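Local coordinates for peptidase S9 prolyl oligopeptidase catalytic domain-containing protein (Pyrococcus horikoshii, PDB 4HXF) that probably cleaves peptides as a serine protease of the acylaminoacyl peptidase type, working as a self-compartmentalizing hexamer whose multimerization governs substrate selection, at residues K237-K245 with N419-L430; F354-L363 with Q439-F448. One frame throughout, in Å; residues are numbered along the deposited sequence. Where two conformers were deposited one is given.

Contact 1: K237-K245 with N419-L430; sequences KKYVSEHDK and NGYSEDFALRVL. With MG (magnesium ion), chain D; MG (magnesium ion), chain C.
Two bonds converge on Glu423 OE2, where the backbone His243 N donates over 2.8 Å. Water 3 donates to Glu423 OE2 at 2.6 Å and also to His243 O. The CG of this glutamate lies opposite the backbone N (chi1 -178°) and the chain beyond is extended, which carries the carboxylate across to the loop. Its OE1 takes a bond from water 4, a ligand of the magnesium ion held by Asp424, so a metal's second shell probably steadies the carboxylate. The His243 imidazole docks on the start of helix 423-427. Its NE2 donates nearly within the ring plane to Tyr421 O (2.8 Å, 163°), ND1 is hydrogen-bonded to Lys389, and Glu423 CA lies over one face, 3.8 Å from the ring centroid, a CH-pi contact. Replacing this histidine by an alanine would probably leave Tyr421 O and Lys389 without their ring partner and uncover Glu423 CA. Farther along, Leu427 CD2 meets Ser241 CB at 3.7 Å, and Leu430 CD1 meets Tyr239 CD1 at 3.5 Å. The contact thus joins the propeller loop between strands 229-232 and 245-249 to the hydrolase domain, where Glu510 of helix 504-511 is hydrogen-bonded to the Ser241 hydroxyl and strand 361-368 packs against Phe425.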
# COMPACT_ATOMS: atom_id res chain seq x y z
N LYS A 237 -56.41 -5.91 10.97
CA LYS A 237 -56.49 -6.49 9.60
C LYS A 237 -56.72 -7.95 9.69
O LYS A 237 -56.16 -8.64 10.56
CB LYS A 237 -55.14 -6.30 8.85
CG LYS A 237 -54.99 -4.90 8.33
CD LYS A 237 -53.71 -4.89 7.51
CE LYS A 237 -53.49 -3.74 6.67
NZ LYS A 237 -52.19 -3.81 5.95
N LYS A 238 -57.64 -8.48 8.90
CA LYS A 238 -57.61 -9.92 8.62
C LYS A 238 -56.60 -10.35 7.62
O LYS A 238 -56.09 -11.48 7.66
CB LYS A 238 -58.98 -10.41 8.15
CG LYS A 238 -60.04 -10.18 9.23
CD LYS A 238 -61.33 -10.82 8.87
CE LYS A 238 -62.24 -10.45 10.09
NZ LYS A 238 -63.48 -11.24 10.17
N TYR A 239 -56.36 -9.49 6.60
CA TYR A 239 -55.33 -9.76 5.58
C TYR A 239 -54.35 -8.62 5.51
O TYR A 239 -54.84 -7.44 5.55
CB TYR A 239 -56.00 -9.84 4.19
CG TYR A 239 -57.14 -10.91 4.22
CD1 TYR A 239 -56.84 -12.23 4.19
CD2 TYR A 239 -58.46 -10.53 4.37
CE1 TYR A 239 -57.83 -13.23 4.26
CE2 TYR A 239 -59.47 -11.47 4.42
CZ TYR A 239 -59.14 -12.82 4.41
OH TYR A 239 -60.13 -13.81 4.53
N VAL A 240 -53.08 -8.90 5.32
CA VAL A 240 -52.08 -7.86 5.21
C VAL A 240 -52.40 -7.06 3.96
O VAL A 240 -52.16 -5.85 3.86
CB VAL A 240 -50.70 -8.53 5.13
CG1 VAL A 240 -49.65 -7.52 4.79
CG2 VAL A 240 -50.37 -9.16 6.52
N SER A 241 -52.98 -7.76 2.97
CA SER A 241 -53.38 -7.11 1.67
C SER A 241 -54.51 -6.09 1.74
O SER A 241 -54.79 -5.45 0.71
CB SER A 241 -53.71 -8.17 0.63
OG SER A 241 -52.56 -9.10 0.44
N GLU A 242 -55.22 -6.01 2.86
CA GLU A 242 -56.23 -4.95 3.05
C GLU A 242 -55.60 -3.59 2.86
O GLU A 242 -54.41 -3.44 3.16
CB GLU A 242 -56.92 -5.06 4.45
CG GLU A 242 -57.87 -6.19 4.61
CD GLU A 242 -58.25 -6.24 6.12
OE1 GLU A 242 -58.63 -5.18 6.69
OE2 GLU A 242 -58.38 -7.31 6.57
N HIS A 243 -56.39 -2.60 2.42
CA HIS A 243 -55.89 -1.29 2.23
C HIS A 243 -55.43 -0.70 3.53
O HIS A 243 -56.30 -0.53 4.43
CB HIS A 243 -56.92 -0.41 1.56
CG HIS A 243 -57.12 -0.65 0.05
ND1 HIS A 243 -56.23 -1.35 -0.77
CD2 HIS A 243 -58.17 -0.26 -0.76
CE1 HIS A 243 -56.69 -1.30 -2.03
NE2 HIS A 243 -57.88 -0.63 -2.04
N ASP A 244 -54.20 -0.26 3.58
CA ASP A 244 -53.74 0.61 4.70
C ASP A 244 -54.30 1.96 4.68
O ASP A 244 -54.41 2.61 3.62
CB ASP A 244 -52.24 0.67 4.73
CG ASP A 244 -51.66 -0.66 5.12
OD1 ASP A 244 -51.88 -1.14 6.22
OD2 ASP A 244 -51.14 -1.40 4.26
N LYS A 245 -54.79 2.37 5.83
CA LYS A 245 -55.35 3.69 6.02
C LYS A 245 -54.55 4.50 7.06
O LYS A 245 -53.48 4.14 7.48
CB LYS A 245 -56.80 3.56 6.52
CG LYS A 245 -57.74 2.71 5.68
CD LYS A 245 -57.94 3.20 4.22
CE LYS A 245 -59.00 2.32 3.47
NZ LYS A 245 -60.45 2.54 3.89
N ASN A 419 -53.16 -3.10 -6.73
CA ASN A 419 -53.50 -1.85 -6.03
C ASN A 419 -54.13 -0.83 -6.92
O ASN A 419 -54.09 -0.93 -8.13
CB ASN A 419 -52.22 -1.24 -5.39
CG ASN A 419 -52.49 -0.60 -4.03
OD1 ASN A 419 -53.64 -0.28 -3.70
ND2 ASN A 419 -51.44 -0.51 -3.21
N GLY A 420 -54.82 0.14 -6.30
CA GLY A 420 -55.38 1.25 -6.99
C GLY A 420 -56.87 1.30 -7.20
O GLY A 420 -57.44 2.25 -7.76
N TYR A 421 -57.55 0.29 -6.67
CA TYR A 421 -58.95 0.07 -6.85
C TYR A 421 -59.54 -0.23 -5.47
O TYR A 421 -58.98 0.11 -4.45
CB TYR A 421 -59.11 -1.09 -7.85
CG TYR A 421 -58.41 -0.74 -9.15
CD1 TYR A 421 -57.09 -1.09 -9.34
CD2 TYR A 421 -59.04 -0.07 -10.17
CE1 TYR A 421 -56.40 -0.68 -10.46
CE2 TYR A 421 -58.33 0.30 -11.33
CZ TYR A 421 -57.02 -0.08 -11.47
OH TYR A 421 -56.36 0.36 -12.59
N SER A 422 -60.73 -0.83 -5.45
CA SER A 422 -61.35 -1.18 -4.20
C SER A 422 -60.52 -2.20 -3.48
O SER A 422 -59.68 -2.99 -4.04
CB SER A 422 -62.76 -1.77 -4.35
OG SER A 422 -62.76 -3.03 -5.02
N GLU A 423 -60.72 -2.27 -2.17
CA GLU A 423 -60.12 -3.31 -1.37
C GLU A 423 -60.51 -4.72 -1.86
O GLU A 423 -59.70 -5.60 -2.01
CB GLU A 423 -60.48 -3.17 0.11
CG GLU A 423 -59.80 -4.23 0.96
CD GLU A 423 -59.92 -3.90 2.42
OE1 GLU A 423 -60.91 -4.25 3.03
OE2 GLU A 423 -59.11 -3.12 2.94
N ASP A 424 -61.80 -4.91 -2.10
CA ASP A 424 -62.32 -6.20 -2.57
C ASP A 424 -61.58 -6.60 -3.86
O ASP A 424 -61.31 -7.77 -4.10
CB ASP A 424 -63.84 -6.21 -2.80
CG ASP A 424 -64.64 -6.15 -1.50
OD1 ASP A 424 -63.97 -6.33 -0.44
OD2 ASP A 424 -65.89 -6.02 -1.53
N PHE A 425 -61.32 -5.63 -4.75
CA PHE A 425 -60.60 -5.94 -6.03
C PHE A 425 -59.23 -6.48 -5.77
O PHE A 425 -58.78 -7.48 -6.42
CB PHE A 425 -60.52 -4.65 -6.86
CG PHE A 425 -59.81 -4.79 -8.19
CD1 PHE A 425 -60.53 -5.07 -9.32
CD2 PHE A 425 -58.49 -4.49 -8.33
CE1 PHE A 425 -59.92 -5.17 -10.57
CE2 PHE A 425 -57.93 -4.51 -9.57
CZ PHE A 425 -58.61 -4.84 -10.66
N ALA A 426 -58.54 -5.88 -4.76
CA ALA A 426 -57.25 -6.45 -4.33
C ALA A 426 -57.31 -7.83 -3.74
O ALA A 426 -56.50 -8.70 -4.03
CB ALA A 426 -56.57 -5.50 -3.35
N LEU A 427 -58.33 -8.08 -2.95
CA LEU A 427 -58.45 -9.35 -2.23
C LEU A 427 -58.92 -10.50 -3.09
O LEU A 427 -58.78 -11.66 -2.71
CB LEU A 427 -59.35 -9.18 -1.02
CG LEU A 427 -58.81 -8.16 0.02
CD1 LEU A 427 -59.75 -8.07 1.21
CD2 LEU A 427 -57.36 -8.48 0.53
N ARG A 428 -59.42 -10.17 -4.26
CA ARG A 428 -59.90 -11.25 -5.16
C ARG A 428 -58.83 -12.29 -5.51
O ARG A 428 -59.23 -13.40 -5.90
CB ARG A 428 -60.41 -10.65 -6.52
CG ARG A 428 -61.78 -10.10 -6.38
CD ARG A 428 -62.22 -9.39 -7.59
NE ARG A 428 -63.59 -8.83 -7.62
CZ ARG A 428 -64.65 -9.45 -8.13
NH1 ARG A 428 -64.63 -10.71 -8.55
NH2 ARG A 428 -65.77 -8.83 -8.20
N VAL A 429 -57.56 -11.91 -5.52
CA VAL A 429 -56.46 -12.76 -5.96
C VAL A 429 -56.14 -13.82 -4.92
O VAL A 429 -55.50 -14.81 -5.25
CB VAL A 429 -55.18 -11.95 -6.40
CG1 VAL A 429 -54.51 -11.33 -5.14
CG2 VAL A 429 -54.22 -12.87 -7.20
N LEU A 430 -56.53 -13.58 -3.64
CA LEU A 430 -56.03 -14.48 -2.54
C LEU A 430 -56.64 -15.92 -2.79
O LEU A 430 -57.83 -16.10 -3.10
CB LEU A 430 -56.48 -13.97 -1.17
CG LEU A 430 -55.99 -12.54 -0.77
CD1 LEU A 430 -56.36 -12.32 0.69
CD2 LEU A 430 -54.51 -12.31 -1.04
MG MG D . -50.68 -1.94 2.27
MG MG C . -64.47 -6.08 1.60
O HOH W 1 -51.88 -3.62 2.37
O HOH W 2 -60.95 -3.87 5.64
O HOH W 3 -58.93 -1.16 4.66
O HOH W 4 -62.52 -6.29 2.29
O HOH W 5 -64.22 -4.04 1.30
O HOH W 6 -50.13 -2.40 0.33
O HOH W 7 -49.10 -3.18 3.08

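Contact 2: F354-L363 with Q439-F448; sequences FRFKSIDLEL and QDILNGIEEF
The Phe356 ring lies between helix 439-448 and the neighbouring strand of its own hairpin. Gly444 CA sits over the centre of one face, 3.5 Å from the ring centroid and only 12° off its normal, a CH-pi contact, and Leu363 CB covers the opposite face toward the rim. Asp440 O approaches the ring obliquely, 3.2 Å from Phe356 CE2. Having no side chain, Gly444 lets the ring lie directly on the helix backbone. The neighbouring Phe354 uses its edge instead: its CE1 points at Gly444 O from 3.5 Å, near the ring plane, while its CZ touches Phe448 CB. Phe356 CG stands between backbone N and carbonyl carbon (chi1 67°), a setting that turns the ring toward the helix; Phe354 does the same.

Where the strand ends, Ser358 OG is gripped by two helix side chains. Asn443 ND2 donates to it over 2.9 Å, almost straight at 174° and in the amide plane, and Ser358 OG in turn donates a hydrogen bond to the anti lone pair of Asp440 OD1 at 2.6 Å. The Leu363 side chain crosses that of Asp440 at about a right angle, its CD1 3.3 Å from Asp440 CG. At the other end the CG of Glu447 packs 3.8 Å from Phe356 CB, while its carboxylate turns to Arg450 and, through water 8, to Arg355 O.

Helix 436-451 thereby covers the hairpin of strands 352-358 and 361-368, at the margin of the mixed sheet of the alpha/beta hydrolase domain. The chemistry is of two kinds: aromatic faces and edges against bare helix backbone make the close fit, and directional bonds from amide to hydroxyl to carboxylate probably fix how Ser358 is turned. Arg416, paired with the same OD1, would probably favour a charged Asp440, so that one carboxylate oxygen serves both arginine and hydroxyl.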
# COMPACT_ATOMS: atom_id res chain seq x y z
N PHE A 354 -56.92 2.13 -22.11
CA PHE A 354 -58.15 1.48 -22.61
C PHE A 354 -58.82 0.69 -21.53
O PHE A 354 -58.20 0.21 -20.60
CB PHE A 354 -57.94 0.57 -23.82
CG PHE A 354 -57.09 -0.66 -23.57
CD1 PHE A 354 -57.67 -1.97 -23.47
CD2 PHE A 354 -55.67 -0.59 -23.51
CE1 PHE A 354 -56.87 -3.11 -23.23
CE2 PHE A 354 -54.92 -1.75 -23.31
CZ PHE A 354 -55.50 -3.02 -23.19
N ARG A 355 -60.15 0.64 -21.60
CA ARG A 355 -60.88 -0.24 -20.71
C ARG A 355 -61.22 -1.54 -21.40
O ARG A 355 -61.38 -1.61 -22.67
CB ARG A 355 -62.20 0.49 -20.37
CG ARG A 355 -62.01 1.74 -19.56
CD ARG A 355 -61.59 1.48 -18.17
NE ARG A 355 -62.69 1.05 -17.35
CZ ARG A 355 -62.63 0.71 -16.06
NH1 ARG A 355 -61.49 0.63 -15.41
NH2 ARG A 355 -63.75 0.42 -15.41
N PHE A 356 -61.40 -2.59 -20.63
CA PHE A 356 -61.81 -3.87 -21.20
C PHE A 356 -62.59 -4.67 -20.17
O PHE A 356 -62.39 -4.50 -18.96
CB PHE A 356 -60.56 -4.64 -21.72
CG PHE A 356 -59.57 -5.09 -20.66
CD1 PHE A 356 -58.53 -4.25 -20.21
CD2 PHE A 356 -59.64 -6.37 -20.14
CE1 PHE A 356 -57.66 -4.71 -19.23
CE2 PHE A 356 -58.71 -6.85 -19.21
CZ PHE A 356 -57.73 -6.00 -18.77
N LYS A 357 -63.38 -5.60 -20.66
CA LYS A 357 -64.14 -6.46 -19.78
C LYS A 357 -63.38 -7.78 -19.56
O LYS A 357 -62.81 -8.35 -20.46
CB LYS A 357 -65.53 -6.69 -20.34
CG LYS A 357 -66.38 -5.41 -20.41
CD LYS A 357 -67.58 -5.62 -21.29
CE LYS A 357 -68.34 -4.31 -21.46
NZ LYS A 357 -67.39 -3.19 -21.20
N SER A 358 -63.47 -8.26 -18.35
CA SER A 358 -62.91 -9.56 -18.02
C SER A 358 -63.78 -10.26 -17.00
O SER A 358 -63.75 -9.92 -15.82
CB SER A 358 -61.51 -9.38 -17.51
OG SER A 358 -60.95 -10.69 -17.32
N ILE A 359 -64.47 -11.28 -17.47
CA ILE A 359 -65.31 -12.15 -16.61
C ILE A 359 -66.44 -11.17 -16.13
O ILE A 359 -67.19 -10.62 -16.96
CB ILE A 359 -64.53 -12.93 -15.51
CG1 ILE A 359 -63.33 -13.70 -16.11
CG2 ILE A 359 -65.50 -13.94 -14.79
CD1 ILE A 359 -62.49 -14.39 -15.04
N ASP A 360 -66.43 -10.89 -14.84
CA ASP A 360 -67.35 -10.05 -14.12
C ASP A 360 -66.91 -8.59 -13.92
O ASP A 360 -67.63 -7.85 -13.37
CB ASP A 360 -67.68 -10.70 -12.72
CG ASP A 360 -66.44 -10.98 -11.83
OD1 ASP A 360 -65.33 -11.13 -12.36
OD2 ASP A 360 -66.62 -11.10 -10.60
N LEU A 361 -65.74 -8.16 -14.43
CA LEU A 361 -65.23 -6.84 -14.10
C LEU A 361 -64.92 -6.07 -15.37
O LEU A 361 -64.78 -6.64 -16.41
CB LEU A 361 -63.94 -6.99 -13.32
CG LEU A 361 -64.00 -7.58 -11.89
CD1 LEU A 361 -62.64 -7.73 -11.24
CD2 LEU A 361 -64.97 -6.68 -11.08
N GLU A 362 -64.79 -4.77 -15.22
CA GLU A 362 -64.20 -3.87 -16.23
C GLU A 362 -62.89 -3.35 -15.68
O GLU A 362 -62.82 -2.94 -14.53
CB GLU A 362 -65.18 -2.76 -16.65
CG GLU A 362 -64.63 -1.89 -17.81
CD GLU A 362 -65.63 -0.85 -18.32
OE1 GLU A 362 -65.34 0.36 -18.15
OE2 GLU A 362 -66.72 -1.27 -18.73
N LEU A 363 -61.78 -3.45 -16.46
CA LEU A 363 -60.42 -3.19 -15.94
C LEU A 363 -59.70 -2.18 -16.83
O LEU A 363 -60.15 -1.88 -17.98
CB LEU A 363 -59.59 -4.52 -16.02
CG LEU A 363 -60.13 -5.73 -15.27
CD1 LEU A 363 -59.08 -6.88 -15.34
CD2 LEU A 363 -60.37 -5.43 -13.87
N GLN A 439 -56.53 -14.69 -16.48
CA GLN A 439 -57.60 -14.43 -17.44
C GLN A 439 -57.73 -12.99 -17.75
O GLN A 439 -58.02 -12.61 -18.91
CB GLN A 439 -58.95 -15.04 -16.94
CG GLN A 439 -58.88 -16.60 -16.84
CD GLN A 439 -58.49 -17.32 -18.16
OE1 GLN A 439 -59.04 -17.02 -19.22
NE2 GLN A 439 -57.52 -18.26 -18.09
N ASP A 440 -57.60 -12.12 -16.73
CA ASP A 440 -57.68 -10.66 -16.96
C ASP A 440 -56.59 -10.20 -17.93
O ASP A 440 -56.84 -9.39 -18.82
CB ASP A 440 -57.53 -9.87 -15.65
CG ASP A 440 -58.69 -10.06 -14.65
OD1 ASP A 440 -59.79 -10.45 -15.04
OD2 ASP A 440 -58.38 -9.87 -13.47
N ILE A 441 -55.39 -10.74 -17.78
CA ILE A 441 -54.25 -10.40 -18.65
C ILE A 441 -54.56 -10.87 -20.11
O ILE A 441 -54.52 -10.05 -21.03
CB ILE A 441 -52.94 -10.99 -18.11
CG1 ILE A 441 -52.58 -10.25 -16.81
CG2 ILE A 441 -51.84 -10.84 -19.18
CD1 ILE A 441 -51.49 -11.05 -16.03
N LEU A 442 -55.04 -12.11 -20.25
CA LEU A 442 -55.47 -12.59 -21.57
C LEU A 442 -56.57 -11.76 -22.22
O LEU A 442 -56.52 -11.41 -23.41
CB LEU A 442 -55.87 -14.04 -21.55
CG LEU A 442 -54.81 -15.03 -21.10
CD1 LEU A 442 -55.42 -16.40 -21.11
CD2 LEU A 442 -53.58 -15.01 -22.06
N ASN A 443 -57.54 -11.35 -21.40
CA ASN A 443 -58.64 -10.55 -21.93
C ASN A 443 -58.19 -9.13 -22.32
O ASN A 443 -58.69 -8.57 -23.29
CB ASN A 443 -59.80 -10.51 -20.89
CG ASN A 443 -60.58 -11.84 -20.87
OD1 ASN A 443 -60.71 -12.48 -21.92
ND2 ASN A 443 -61.10 -12.26 -19.73
N GLY A 444 -57.22 -8.59 -21.57
CA GLY A 444 -56.64 -7.31 -21.92
C GLY A 444 -55.90 -7.34 -23.21
O GLY A 444 -56.01 -6.45 -24.05
N ILE A 445 -55.14 -8.39 -23.37
CA ILE A 445 -54.39 -8.58 -24.62
C ILE A 445 -55.35 -8.71 -25.77
O ILE A 445 -55.14 -8.13 -26.82
CB ILE A 445 -53.51 -9.86 -24.55
CG1 ILE A 445 -52.46 -9.74 -23.52
CG2 ILE A 445 -52.90 -10.20 -25.95
CD1 ILE A 445 -51.77 -11.06 -23.21
N GLU A 446 -56.45 -9.44 -25.64
CA GLU A 446 -57.42 -9.66 -26.68
C GLU A 446 -58.07 -8.36 -27.08
O GLU A 446 -58.16 -8.07 -28.30
CB GLU A 446 -58.47 -10.67 -26.24
CG GLU A 446 -59.45 -11.04 -27.30
CD GLU A 446 -60.61 -11.94 -26.76
OE1 GLU A 446 -61.36 -12.43 -27.64
OE2 GLU A 446 -60.79 -12.09 -25.50
N GLU A 447 -58.32 -7.48 -26.13
CA GLU A 447 -58.92 -6.21 -26.48
C GLU A 447 -57.92 -5.27 -27.17
O GLU A 447 -58.25 -4.62 -28.17
CB GLU A 447 -59.54 -5.54 -25.26
CG GLU A 447 -60.12 -4.13 -25.50
CD GLU A 447 -61.26 -4.01 -26.53
OE1 GLU A 447 -61.64 -2.86 -26.80
OE2 GLU A 447 -61.72 -5.06 -27.09
N PHE A 448 -56.67 -5.29 -26.65
CA PHE A 448 -55.61 -4.53 -27.26
C PHE A 448 -55.44 -4.93 -28.74
O PHE A 448 -55.29 -4.07 -29.63
CB PHE A 448 -54.30 -4.72 -26.47
CG PHE A 448 -53.08 -4.54 -27.33
CD1 PHE A 448 -52.64 -3.28 -27.62
CD2 PHE A 448 -52.36 -5.61 -27.78
CE1 PHE A 448 -51.55 -3.04 -28.46
CE2 PHE A 448 -51.22 -5.41 -28.59
CZ PHE A 448 -50.84 -4.11 -28.95
O HOH W 8 -61.16 -0.74 -25.20

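The two contacts illustrate how one chain joins parts both between and within domains. Contact 1 lies between propeller and hydrolase domain, its centre about 17 Å from the centre of the chain; contact 2, wholly within the hydrolase domain, has its centre about 26 Å from it. Both are partly buried: contact 1 pairs buried His243 and Glu242 with exposed Tyr239, contact 2 buried phenylalanines with an exposed turn. Contact 1 combines carboxylate, water and metal-shell bonds with a histidine docked on a short helix; contact 2 rests on aromatic packing and one hydrogen-bonded trio. Arg428 NH1 bridges to Asp360 OD2 at 2.9 Å, so helices 423-427 and 436-451 both adjoin the same hairpin.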